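Local coordinates for protein tryptophan halogenase superfamily (Brevundimonas sp. BAL3, PDB 6FRL) that is a flavin-dependent halogenase that prefers bromination over chlorination, probably acting on electron-rich aromatic substrates, at residues B[112-116]-B[117-121]; B[222-225]-B[226-229]; B[498-501]-B[502-506]. All blocks are in the same frame, centred on the assembly; numbering follows the deposited sequence.

In the fold
The three contacts are local turns of one chain, met in the order contact 1, contact 2, contact 3, and none touches another. Contact 1 leads from a loop into helix 116-125; contact 2 joins strand 219-222 to helix 229-234; contact 3 is the end of helix 497-502 and the last modelled residues. Contacts 1 and 2 lie about 46 Å apart, on opposite sides of the chain's centre; contact 3 is about 39 Å from contact 1 and 38 Å from contact 2, all centre to centre. Contact 2 belongs to the six-stranded, Rossmann-like sheet, probably the flavin-binding part, whereas contact 1 packs among helices 447-456 and 473-492, its nearest atoms about 35 Å from contact 2.

Contact 1. Residues B[112-116]-B[117-121]; sequences KGIGF and HHYWL
Ile114 lays its CG2 methyl against the ring of Tyr119, reaching CE2 at 3.7 Å, and the same methyl lies 3.8 Å from CD2 of His118. This branch stands anti to the backbone N of Ile114, and the isoleucine crosses both side chains at about a right angle. At the other branch, CD1 of Ile114 comes to the hydroxyl end of the tyrosine, 3.7 Å from Tyr119 OH, so the ring is followed along much of its length. The ring of Tyr119 has Phe116 O at its edge, in the ring plane.

The side chain of Phe116 starts out away from the following turn. With CG anti to the backbone N (chi1 176°), CE2 of Phe116 reaches CB of Trp120 at 4.0 Å. The indole itself leads away from the loop. His117 and His118, adjacent in sequence, approach ring to ring: NE2 of His117 stands over one face of His118, offset toward the rim. Beyond the two segments, His117 NE2 is hydrogen-bonded to Gly435 O and Trp120 NE1 to Ala130 O, while Tyr119 OH makes a weak hydrogen bond to Val111 O. Tyr135 meets the rings of both Phe116 and Trp120, and Asp110 OD1 receives Phe116 N.

Two backbone bonds start the helix. His118 N gives a 3.1 Å hydrogen bond to Gly115 O from above the carbonyl plane, while Trp120 N meets Phe116 O at 3.1 Å, in the carbonyl plane and nearly straight at 171°. This passage from a three-residue to a four-residue spacing is that of a helix N-terminus, here the first turn of helix 116-125, with the aromatic packing local to it.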
ATOM      1  N   LYS B 112     -16.309  11.127  -7.961  1.00 71.60           N
ATOM      2  CA  LYS B 112     -16.946  10.875  -6.666  1.00 74.82           C
ATOM      3  C   LYS B 112     -16.379   9.656  -5.935  1.00 69.21           C
ATOM      4  O   LYS B 112     -17.106   8.951  -5.232  1.00 74.11           O
ATOM      5  CB  LYS B 112     -18.477  10.776  -6.847  1.00 80.27           C
ATOM      6  CG  LYS B 112     -19.098  12.090  -7.301  1.00 82.40           C
ATOM      7  CD  LYS B 112     -20.590  11.980  -7.573  1.00 87.62           C
ATOM      8  CE  LYS B 112     -21.161  13.350  -7.929  1.00 86.73           C
ATOM      9  NZ  LYS B 112     -22.530  13.243  -8.492  1.00 87.37           N
ATOM     10  N   GLY B 113     -15.083   9.415  -6.107  1.00 68.16           N
ATOM     11  CA  GLY B 113     -14.424   8.208  -5.553  1.00 72.30           C
ATOM     12  C   GLY B 113     -14.622   6.898  -6.333  1.00 68.65           C
ATOM     13  O   GLY B 113     -13.999   5.872  -5.996  1.00 59.26           O
ATOM     14  N   ILE B 114     -15.469   6.937  -7.372  1.00 55.70           N
ATOM     15  CA  ILE B 114     -15.810   5.774  -8.163  1.00 48.18           C
ATOM     16  C   ILE B 114     -14.877   5.745  -9.368  1.00 42.95           C
ATOM     17  O   ILE B 114     -14.555   6.772  -9.968  1.00 43.01           O
ATOM     18  CB  ILE B 114     -17.301   5.801  -8.572  1.00 48.92           C
ATOM     19  CG1 ILE B 114     -18.170   5.704  -7.310  1.00 51.11           C
ATOM     20  CG2 ILE B 114     -17.646   4.651  -9.516  1.00 48.72           C
ATOM     21  CD1 ILE B 114     -19.585   6.202  -7.489  1.00 52.86           C
ATOM     22  N   GLY B 115     -14.419   4.551  -9.691  1.00 39.12           N
ATOM     23  CA  GLY B 115     -13.468   4.352 -10.751  1.00 37.40           C
ATOM     24  C   GLY B 115     -14.125   4.581 -12.102  1.00 34.45           C
ATOM     25  O   GLY B 115     -15.265   4.138 -12.354  1.00 30.83           O
ATOM     26  N   PHE B 116     -13.374   5.229 -12.986  1.00 30.82           N
ATOM     27  CA  PHE B 116     -13.866   5.504 -14.319  1.00 31.28           C
ATOM     28  C   PHE B 116     -14.502   4.307 -15.032  1.00 33.42           C
ATOM     29  O   PHE B 116     -15.546   4.454 -15.668  1.00 35.09           O
ATOM     30  CB  PHE B 116     -12.737   6.043 -15.191  1.00 29.42           C
ATOM     31  CG  PHE B 116     -13.154   6.268 -16.614  1.00 26.20           C
ATOM     32  CD1 PHE B 116     -13.984   7.319 -16.936  1.00 25.02           C
ATOM     33  CD2 PHE B 116     -12.706   5.429 -17.618  1.00 24.78           C
ATOM     34  CE1 PHE B 116     -14.377   7.511 -18.239  1.00 26.58           C
ATOM     35  CE2 PHE B 116     -13.083   5.628 -18.921  1.00 25.55           C
ATOM     36  CZ  PHE B 116     -13.937   6.659 -19.232  1.00 26.62           C
ATOM     37  N   HIS B 117     -13.851   3.140 -14.963  1.00 33.47           N
ATOM     38  CA  HIS B 117     -14.304   1.971 -15.707  1.00 32.49           C
ATOM     39  C   HIS B 117     -15.790   1.585 -15.469  1.00 32.75           C
ATOM     40  O   HIS B 117     -16.428   1.053 -16.386  1.00 32.29           O
ATOM     41  CB  HIS B 117     -13.375   0.785 -15.495  1.00 33.75           C
ATOM     42  CG  HIS B 117     -13.360   0.239 -14.099  1.00 33.56           C
ATOM     43  ND1 HIS B 117     -12.558   0.756 -13.104  1.00 31.69           N
ATOM     44  CD2 HIS B 117     -13.999  -0.825 -13.553  1.00 35.15           C
ATOM     45  CE1 HIS B 117     -12.707   0.040 -12.004  1.00 32.23           C
ATOM     46  NE2 HIS B 117     -13.596  -0.912 -12.242  1.00 34.86           N
ATOM     47  N   HIS B 118     -16.331   1.897 -14.286  1.00 31.48           N
ATOM     48  CA  HIS B 118     -17.761   1.660 -13.968  1.00 32.36           C
ATOM     49  C   HIS B 118     -18.699   2.520 -14.823  1.00 30.21           C
ATOM     50  O   HIS B 118     -19.636   2.011 -15.404  1.00 26.59           O
ATOM     51  CB  HIS B 118     -18.062   1.896 -12.477  1.00 33.74           C
ATOM     52  CG  HIS B 118     -17.322   0.965 -11.565  1.00 34.00           C
ATOM     53  ND1 HIS B 118     -17.479  -0.405 -11.625  1.00 36.40           N
ATOM     54  CD2 HIS B 118     -16.402   1.196 -10.603  1.00 33.53           C
ATOM     55  CE1 HIS B 118     -16.715  -0.974 -10.716  1.00 37.40           C
ATOM     56  NE2 HIS B 118     -16.036  -0.026 -10.095  1.00 37.26           N
ATOM     57  N   TYR B 119     -18.404   3.808 -14.934  1.00 27.77           N
ATOM     58  CA  TYR B 119     -19.160   4.683 -15.808  1.00 30.15           C
ATOM     59  C   TYR B 119     -19.042   4.207 -17.283  1.00 32.02           C
ATOM     60  O   TYR B 119     -20.049   4.127 -18.004  1.00 30.18           O
ATOM     61  CB  TYR B 119     -18.685   6.123 -15.658  1.00 32.98           C
ATOM     62  CG  TYR B 119     -18.890   6.715 -14.282  1.00 35.60           C
ATOM     63  CD1 TYR B 119     -20.096   7.309 -13.914  1.00 38.70           C
ATOM     64  CD2 TYR B 119     -17.855   6.700 -13.341  1.00 40.60           C
ATOM     65  CE1 TYR B 119     -20.272   7.856 -12.635  1.00 43.46           C
ATOM     66  CE2 TYR B 119     -18.004   7.246 -12.059  1.00 42.67           C
ATOM     67  CZ  TYR B 119     -19.206   7.826 -11.709  1.00 45.35           C
ATOM     68  OH  TYR B 119     -19.331   8.348 -10.437  1.00 50.28           O
ATOM     69  N   TRP B 120     -17.821   3.845 -17.714  1.00 31.69           N
ATOM     70  CA  TRP B 120     -17.601   3.294 -19.051  1.00 28.44           C
ATOM     71  C   TRP B 120     -18.429   2.031 -19.286  1.00 30.15           C
ATOM     72  O   TRP B 120     -18.994   1.843 -20.370  1.00 31.04           O
ATOM     73  CB  TRP B 120     -16.124   2.984 -19.289  1.00 28.86           C
ATOM     74  CG  TRP B 120     -15.841   2.452 -20.657  1.00 28.76           C
ATOM     75  CD1 TRP B 120     -15.749   3.166 -21.819  1.00 28.69           C
ATOM     76  CD2 TRP B 120     -15.648   1.087 -21.010  1.00 26.95           C
ATOM     77  NE1 TRP B 120     -15.487   2.323 -22.879  1.00 28.60           N
ATOM     78  CE2 TRP B 120     -15.422   1.039 -22.408  1.00 27.82           C
ATOM     79  CE3 TRP B 120     -15.633  -0.101 -20.280  1.00 26.15           C
ATOM     80  CZ2 TRP B 120     -15.194  -0.170 -23.100  1.00 28.06           C
ATOM     81  CZ3 TRP B 120     -15.412  -1.311 -20.965  1.00 25.92           C
ATOM     82  CH2 TRP B 120     -15.193  -1.330 -22.362  1.00 26.59           C
ATOM     83  N   LEU B 121     -18.500   1.156 -18.292  1.00 29.79           N
ATOM     84  CA  LEU B 121     -19.331  -0.045 -18.428  1.00 30.89           C
ATOM     85  C   LEU B 121     -20.834   0.239 -18.549  1.00 32.38           C
ATOM     86  O   LEU B 121     -21.497  -0.379 -19.378  1.00 33.39           O
ATOM     87  CB  LEU B 121     -19.073  -1.044 -17.297  1.00 28.57           C
ATOM     88  CG  LEU B 121     -17.729  -1.756 -17.448  1.00 27.04           C
ATOM     89  CD1 LEU B 121     -17.214  -2.298 -16.122  1.00 26.78           C
ATOM     90  CD2 LEU B 121     -17.859  -2.853 -18.500  1.00 27.37           C
TER

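Contact 2. Residues B[222-225]-B[226-229]; sequences DCSG and FKGL
An Asx turn followed by a type I beta turn carries the chain from strand 219-222 into helix 229-234, beside a bound tartrate, probably from the crystallisation liquor, that lies close to Gly225. Across this loop Ser224 OG receives Leu229 N at 2.9 Å, in an almost straight bond of 176°. The Ser224 hydroxyl occupies the position between backbone N and carbonyl carbon (chi1 68°), which also brings OG 3.5 Å from CA of Gly228 and lets it donate a hydrogen bond to Asp222 OD1. Asp222 OD1 accepts twice: Ser224 N reaches it at 2.8 Å, nearly in line with the C-O bond, whereas the hydroxyl uses the syn lone pair. The other carboxylate oxygen, OD2, takes Val230 N and Ile231 N at the start of the helix, and both oxygens are thus engaged by donors. Replacing Asp222 with an alanine would probably leave Ser224 N and the amides of Val230 and Ile231 without their acceptor and the serine hydroxyl without the oxygen it donates to.

The beta turn runs from Gly225 to Gly228 and is closed by a weak bond, Gly228 N to Gly225 O at 3.2 Å. At Gly225 the backbone angles would jam a side chain against the preceding carbonyl, and Gly228 has positive phi, as glycine readily allows. CE of Lys227 approaches Ser224 O at 3.5 Å.

The ring of Phe226 meets that of Phe346. Backbone hydrogen bonds join Asp222 to Val338 and Ile340, on and just after strand 337-339, and Cys223 to Val17, so the loop emerges from the sheet between strands 13-17 and 337-339, with Gly228 at the N-cap of helix 229-234.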
ATOM      1  N   ASP B 222      25.460 -11.866  -5.598  1.00 24.85           N
ATOM      2  CA  ASP B 222      25.568 -12.828  -6.695  1.00 24.80           C
ATOM      3  C   ASP B 222      24.795 -12.271  -7.871  1.00 25.17           C
ATOM      4  O   ASP B 222      23.565 -12.252  -7.850  1.00 21.96           O
ATOM      5  CB  ASP B 222      25.016 -14.194  -6.264  1.00 25.01           C
ATOM      6  CG  ASP B 222      25.196 -15.284  -7.313  1.00 24.50           C
ATOM      7  OD1 ASP B 222      25.415 -14.987  -8.494  1.00 22.63           O
ATOM      8  OD2 ASP B 222      25.103 -16.472  -6.944  1.00 27.10           O
ATOM      9  N   CYS B 223      25.542 -11.818  -8.882  1.00 26.83           N
ATOM     10  CA  CYS B 223      24.999 -11.462 -10.188  1.00 27.86           C
ATOM     11  C   CYS B 223      25.592 -12.374 -11.248  1.00 29.47           C
ATOM     12  O   CYS B 223      25.758 -11.974 -12.422  1.00 31.86           O
ATOM     13  CB  CYS B 223      25.325 -10.000 -10.533  1.00 28.66           C
ATOM     14  SG  CYS B 223      24.778  -8.786  -9.310  1.00 31.02           S
ATOM     15  N   SER B 224      25.909 -13.606 -10.853  1.00 28.98           N
ATOM     16  CA  SER B 224      26.483 -14.597 -11.779  1.00 27.55           C
ATOM     17  C   SER B 224      25.542 -15.126 -12.863  1.00 26.07           C
ATOM     18  O   SER B 224      26.021 -15.787 -13.776  1.00 30.01           O
ATOM     19  CB  SER B 224      27.036 -15.791 -10.992  1.00 26.56           C
ATOM     20  OG  SER B 224      26.005 -16.554 -10.368  1.00 25.93           O
ATOM     21  N   GLY B 225      24.237 -14.891 -12.755  1.00 26.45           N
ATOM     22  CA  GLY B 225      23.267 -15.360 -13.764  1.00 31.68           C
ATOM     23  C   GLY B 225      22.544 -16.616 -13.318  1.00 35.19           C
ATOM     24  O   GLY B 225      22.582 -16.969 -12.150  1.00 31.79           O
ATOM     25  N   PHE B 226      21.939 -17.303 -14.276  1.00 42.67           N
ATOM     26  CA  PHE B 226      21.097 -18.499 -14.034  1.00 51.92           C
ATOM     27  C   PHE B 226      21.736 -19.594 -13.143  1.00 50.51           C
ATOM     28  O   PHE B 226      21.022 -20.203 -12.324  1.00 51.25           O
ATOM     29  CB  PHE B 226      20.645 -19.145 -15.384  1.00 59.58           C
ATOM     30  CG  PHE B 226      19.142 -19.232 -15.561  1.00 71.87           C
ATOM     31  CD1 PHE B 226      18.333 -19.761 -14.544  1.00 82.31           C
ATOM     32  CD2 PHE B 226      18.532 -18.786 -16.743  1.00 81.10           C
ATOM     33  CE1 PHE B 226      16.959 -19.857 -14.684  1.00 82.61           C
ATOM     34  CE2 PHE B 226      17.142 -18.876 -16.899  1.00 83.84           C
ATOM     35  CZ  PHE B 226      16.358 -19.419 -15.867  1.00 87.41           C
ATOM     36  N   LYS B 227      23.034 -19.846 -13.281  1.00 48.26           N
ATOM     37  CA  LYS B 227      23.667 -20.925 -12.488  1.00 54.02           C
ATOM     38  C   LYS B 227      23.709 -20.663 -10.974  1.00 50.19           C
ATOM     39  O   LYS B 227      23.560 -21.585 -10.167  1.00 55.43           O
ATOM     40  CB  LYS B 227      25.074 -21.266 -13.003  1.00 60.04           C
ATOM     41  CG  LYS B 227      26.076 -20.129 -12.856  1.00 69.03           C
ATOM     42  CD  LYS B 227      27.229 -20.193 -13.852  1.00 77.08           C
ATOM     43  CE  LYS B 227      27.770 -18.788 -14.127  1.00 80.83           C
ATOM     44  NZ  LYS B 227      29.026 -18.795 -14.922  1.00 80.72           N
ATOM     45  N   GLY B 228      23.911 -19.412 -10.582  1.00 45.16           N
ATOM     46  CA  GLY B 228      23.887 -19.039  -9.157  1.00 38.82           C
ATOM     47  C   GLY B 228      25.087 -19.553  -8.409  1.00 36.54           C
ATOM     48  O   GLY B 228      24.973 -20.410  -7.553  1.00 31.75           O
ATOM     49  N   LEU B 229      26.231 -18.972  -8.720  1.00 39.01           N
ATOM     50  CA  LEU B 229      27.559 -19.452  -8.290  1.00 37.35           C
ATOM     51  C   LEU B 229      27.743 -19.410  -6.792  1.00 34.61           C
ATOM     52  O   LEU B 229      28.410 -20.278  -6.225  1.00 32.69           O
ATOM     53  CB  LEU B 229      28.673 -18.591  -8.924  1.00 41.56           C
ATOM     54  CG  LEU B 229      30.038 -19.257  -9.082  1.00 47.78           C
ATOM     55  CD1 LEU B 229      30.019 -19.919 -10.450  1.00 49.61           C
ATOM     56  CD2 LEU B 229      31.226 -18.309  -8.977  1.00 48.79           C
TER

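Contact 3. Residues B[498-501]-B[502-506]; sequences AQFL and AGLDP
Ala502 N donates to Ala498 O at 2.9 Å, with an N-H...O angle of 155° and the donor tilted 20° from the carbonyl plane: this is the last well-formed alpha-helical bond of the contact. One residue on, Gly503 N reaches Gln499 O only weakly, at 3.3 Å. The next amide changes partner. Leu504 N takes Leu501 O at 3.1 Å, three residues back, and approaches from well above the carbonyl plane, a tightened turn away from the alpha-helical spacing. Asp505 N in turn makes a weak bond to Ala502 O. The amides of residues 502 to 505 are therefore all provided for by backbone carbonyls, two of the four bonds being weak.

The carboxylate of Asp505 is turned back to the helix end, where its OD1 lies 3.0 Å from Leu501 O. Both atoms are acceptors, so this closeness is no bond. The charge is met instead by Arg284, whose NE forms a salt bridge with the same OD1, and this pairing probably offsets the proximity of the carbonyl; Asp505 is poorly ordered, however.

Apolar side chains accompany the turn. Leu504, with CG anti to its carbonyl carbon and beside the backbone N (chi1 -54°), brings CD1 within 4.4 Å of Leu501 CD2 and 4.5 Å of Phe500 CE2. CG of Leu504 rests 3.7 Å from Phe500 O. Outside the segments Leu504 leans on Asp74, Met77 and Arg78 of helix 73-79, Leu501 touches Thr83 and Pro264, and the ring of Phe500 meets that of Phe147. The bonding is that of a helix C-terminus that passes from i+4 to i+3 spacing in its last turn, the end of helix 497-502, packed on helix 73-79 and strand 83-85.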
ATOM      1  N   ALA B 498       9.535  10.091 -34.245  1.00 39.69           N
ATOM      2  CA  ALA B 498      10.783  10.386 -34.963  1.00 37.67           C
ATOM      3  C   ALA B 498      11.385  11.733 -34.609  1.00 38.44           C
ATOM      4  O   ALA B 498      12.610  11.837 -34.588  1.00 44.07           O
ATOM      5  CB  ALA B 498      10.593  10.270 -36.471  1.00 34.01           C
ATOM      6  N   GLN B 499      10.559  12.747 -34.324  1.00 36.26           N
ATOM      7  CA  GLN B 499      11.080  14.098 -33.996  1.00 33.62           C
ATOM      8  C   GLN B 499      11.883  14.156 -32.678  1.00 36.17           C
ATOM      9  O   GLN B 499      12.853  14.914 -32.561  1.00 39.55           O
ATOM     10  CB  GLN B 499       9.944  15.131 -33.930  1.00 31.07           C
ATOM     11  CG  GLN B 499      10.398  16.553 -33.596  1.00 30.45           C
ATOM     12  CD  GLN B 499       9.263  17.560 -33.708  1.00 31.93           C
ATOM     13  OE1 GLN B 499       8.596  17.646 -34.758  1.00 33.38           O
ATOM     14  NE2 GLN B 499       9.005  18.305 -32.625  1.00 26.88           N
ATOM     15  N   PHE B 500      11.434  13.398 -31.678  1.00 38.53           N
ATOM     16  CA  PHE B 500      12.117  13.302 -30.392  1.00 35.47           C
ATOM     17  C   PHE B 500      13.437  12.565 -30.533  1.00 34.69           C
ATOM     18  O   PHE B 500      14.410  12.916 -29.882  1.00 33.01           O
ATOM     19  CB  PHE B 500      11.238  12.557 -29.399  1.00 34.25           C
ATOM     20  CG  PHE B 500      11.750  12.607 -28.003  1.00 32.45           C
ATOM     21  CD1 PHE B 500      11.483  13.725 -27.193  1.00 31.76           C
ATOM     22  CD2 PHE B 500      12.487  11.570 -27.489  1.00 31.54           C
ATOM     23  CE1 PHE B 500      11.959  13.799 -25.906  1.00 31.00           C
ATOM     24  CE2 PHE B 500      12.957  11.635 -26.184  1.00 30.45           C
ATOM     25  CZ  PHE B 500      12.677  12.744 -25.397  1.00 30.22           C
ATOM     26  N   LEU B 501      13.447  11.543 -31.385  1.00 33.88           N
ATOM     27  CA  LEU B 501      14.656  10.776 -31.663  1.00 37.85           C
ATOM     28  C   LEU B 501      15.683  11.554 -32.485  1.00 43.37           C
ATOM     29  O   LEU B 501      16.885  11.376 -32.278  1.00 51.50           O
ATOM     30  CB  LEU B 501      14.336   9.460 -32.386  1.00 35.66           C
ATOM     31  CG  LEU B 501      13.369   8.505 -31.706  1.00 35.40           C
ATOM     32  CD1 LEU B 501      13.316   7.217 -32.525  1.00 35.90           C
ATOM     33  CD2 LEU B 501      13.727   8.204 -30.259  1.00 33.65           C
ATOM     34  N   ALA B 502      15.219  12.383 -33.427  1.00 45.11           N
ATOM     35  CA  ALA B 502      16.090  13.297 -34.199  1.00 44.90           C
ATOM     36  C   ALA B 502      16.792  14.338 -33.309  1.00 43.02           C
ATOM     37  O   ALA B 502      17.895  14.760 -33.624  1.00 42.33           O
ATOM     38  CB  ALA B 502      15.293  13.991 -35.302  1.00 42.03           C
ATOM     39  N   GLY B 503      16.142  14.737 -32.212  1.00 45.81           N
ATOM     40  CA  GLY B 503      16.738  15.605 -31.175  1.00 49.08           C
ATOM     41  C   GLY B 503      17.705  14.938 -30.203  1.00 51.47           C
ATOM     42  O   GLY B 503      18.249  15.607 -29.346  1.00 54.70           O
ATOM     43  N   LEU B 504      17.886  13.624 -30.321  1.00 55.09           N
ATOM     44  CA  LEU B 504      19.023  12.904 -29.744  1.00 58.93           C
ATOM     45  C   LEU B 504      20.180  12.634 -30.753  1.00 65.47           C
ATOM     46  O   LEU B 504      21.303  12.391 -30.343  1.00 70.00           O
ATOM     47  CB  LEU B 504      18.540  11.566 -29.165  1.00 55.80           C
ATOM     48  CG  LEU B 504      17.379  11.589 -28.158  1.00 55.52           C
ATOM     49  CD1 LEU B 504      16.819  10.196 -27.866  1.00 54.63           C
ATOM     50  CD2 LEU B 504      17.793  12.285 -26.870  1.00 55.83           C
ATOM     51  N   ASP B 505      19.914  12.717 -32.056  1.00 75.74           N
ATOM     52  CA  ASP B 505      20.763  12.112 -33.103  1.00 81.18           C
ATOM     53  C   ASP B 505      21.411  13.141 -34.023  1.00 86.70           C
ATOM     54  O   ASP B 505      21.281  14.352 -33.780  1.00 70.81           O
ATOM     55  CB  ASP B 505      19.895  11.187 -33.993  1.00 88.08           C
ATOM     56  CG  ASP B 505      19.836   9.756 -33.486  1.00 91.19           C
ATOM     57  OD1 ASP B 505      19.320   9.570 -32.365  1.00 96.24           O
ATOM     58  OD2 ASP B 505      20.284   8.832 -34.216  1.00 86.08           O
ATOM     59  N   PRO B 506      22.134  12.641 -35.078  1.00 97.45           N
ATOM     60  CA  PRO B 506      22.300  13.310 -36.383  1.00 91.60           C
ATOM     61  C   PRO B 506      20.959  13.673 -37.021  1.00 89.16           C
ATOM     62  O   PRO B 506      20.259  14.551 -36.522  1.00 85.11           O
ATOM     63  CB  PRO B 506      23.010  12.244 -37.240  1.00 91.65           C
ATOM     64  CG  PRO B 506      23.810  11.446 -36.266  1.00 92.86           C
ATOM     65  CD  PRO B 506      23.062  11.486 -34.948  1.00 93.41           C
TER